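Local coordinates for protein AvrRpt2 (Erwinia amylovora, PDB 6HQZ) that is a type III effector of a plant pathogen and, as a papain-like C70 family cysteine protease, probably cleaves proteins of the host plant, at residues L38-P41 with E42-D45. Numbering follows the deposited sequence.
Sequences LGLP and ELYD
Glu42 sets its CG anti to its own carbonyl carbon (chi1 -66°) and then bends at chi2 (76°), which folds the carboxylate back over the start of helix 40-45. OE1 comes to 3.4 Å from Gly39 N, the amide of the N-cap residue. The same oxygen lies beside the Pro41 ring, 3.7 Å from Pro41 CG. Leu38 crosses the Glu42 chain at about a right angle, with Leu38 CD1 4.0 Å from Glu42 CG.

Three i to i+4 backbone hydrogen bonds build helix 40-45 from its N-cap. Leu43 N donates to Gly39 O at 3.1 Å. Tyr44 N donates to Leu40 O at 2.8 Å. Asp45 N donates to Pro41 O at 2.7 Å.

On another side of the helix, Leu40 and Tyr44 run side by side, and Leu40 CD2 meets Tyr44 CE2 at 4.0 Å. Trp104 of strand 104-113 touches both side chains. Leu43 packs on Gln54 and Val58 of helix 49-65.

The short helix thus packs between strand 104-113 and helix 49-65 in the papain-like domain. The Glu42 carboxylate lies near the helix start, where its charge would probably suit the helix dipole.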
loop_
_atom_site.group_PDB
_atom_site.type_symbol
_atom_site.label_atom_id
_atom_site.label_comp_id
_atom_site.label_asym_id
_atom_site.label_seq_id
_atom_site.Cartn_x
_atom_site.Cartn_y
_atom_site.Cartn_z
ATOM N N LEU A 38 -23.559 1.399 -23.469
ATOM C CA LEU A 38 -24.776 1.160 -22.717
ATOM C C LEU A 38 -24.515 1.699 -21.279
ATOM O O LEU A 38 -23.391 2.120 -20.908
ATOM C CB LEU A 38 -25.215 -0.333 -22.778
ATOM C CG LEU A 38 -25.647 -1.024 -24.099
ATOM C CD1 LEU A 38 -25.883 -2.519 -23.861
ATOM C CD2 LEU A 38 -26.881 -0.421 -24.796
ATOM N N GLY A 39 -25.567 1.690 -20.491
ATOM C CA GLY A 39 -25.534 2.224 -19.161
ATOM C C GLY A 39 -24.790 1.394 -18.151
ATOM O O GLY A 39 -24.133 0.367 -18.448
ATOM N N LEU A 40 -24.928 1.865 -16.931
ATOM C CA LEU A 40 -24.316 1.254 -15.792
ATOM C C LEU A 40 -24.781 -0.184 -15.476
ATOM O O LEU A 40 -23.913 -1.059 -15.192
ATOM C CB LEU A 40 -24.537 2.145 -14.589
ATOM C CG LEU A 40 -23.770 3.452 -14.614
ATOM C CD1 LEU A 40 -23.880 4.118 -13.247
ATOM C CD2 LEU A 40 -22.305 3.249 -14.933
ATOM N N PRO A 41 -26.111 -0.424 -15.458
ATOM C CA PRO A 41 -26.548 -1.824 -15.232
ATOM C C PRO A 41 -25.936 -2.831 -16.203
ATOM O O PRO A 41 -25.562 -3.922 -15.788
ATOM C CB PRO A 41 -28.065 -1.787 -15.436
ATOM C CG PRO A 41 -28.450 -0.346 -15.472
ATOM C CD PRO A 41 -27.259 0.514 -15.563
ATOM N N GLU A 42 -25.780 -2.416 -17.445
ATOM C CA GLU A 42 -25.229 -3.302 -18.470
ATOM C C GLU A 42 -23.709 -3.506 -18.323
ATOM O O GLU A 42 -23.154 -4.596 -18.585
ATOM C CB GLU A 42 -25.645 -2.796 -19.849
ATOM C CG GLU A 42 -27.166 -2.886 -20.066
ATOM C CD GLU A 42 -27.996 -1.806 -19.354
ATOM O OE1 GLU A 42 -27.444 -0.710 -19.029
ATOM O OE2 GLU A 42 -29.222 -2.067 -19.142
ATOM N N LEU A 43 -23.055 -2.438 -17.899
ATOM C CA LEU A 43 -21.644 -2.451 -17.643
ATOM C C LEU A 43 -21.363 -3.334 -16.424
ATOM O O LEU A 43 -20.386 -4.059 -16.446
ATOM C CB LEU A 43 -21.134 -1.026 -17.387
ATOM C CG LEU A 43 -19.667 -0.894 -16.971
ATOM C CD1 LEU A 43 -18.820 -1.441 -18.084
ATOM C CD2 LEU A 43 -19.288 0.526 -16.614
ATOM N N TYR A 44 -22.211 -3.286 -15.384
ATOM C CA TYR A 44 -21.842 -3.902 -14.100
ATOM C C TYR A 44 -22.606 -5.136 -13.728
ATOM O O TYR A 44 -22.191 -5.891 -12.810
ATOM C CB TYR A 44 -21.953 -2.873 -12.971
ATOM C CG TYR A 44 -20.848 -1.899 -12.998
ATOM C CD1 TYR A 44 -19.530 -2.303 -12.907
ATOM C CD2 TYR A 44 -21.095 -0.548 -13.136
ATOM C CE1 TYR A 44 -18.475 -1.389 -12.966
ATOM C CE2 TYR A 44 -20.066 0.366 -13.184
ATOM C CZ TYR A 44 -18.739 -0.030 -13.093
ATOM O OH TYR A 44 -17.696 0.897 -13.162
ATOM N N ASP A 45 -23.711 -5.363 -14.403
ATOM C CA ASP A 45 -24.568 -6.467 -14.033
ATOM C C ASP A 45 -25.134 -7.291 -15.183
ATOM O O ASP A 45 -26.077 -8.030 -14.963
ATOM C CB ASP A 45 -25.737 -5.977 -13.191
ATOM C CG ASP A 45 -26.383 -7.104 -12.382
ATOM O OD1 ASP A 45 -25.741 -8.158 -12.124
ATOM O OD2 ASP A 45 -27.564 -6.956 -12.057
#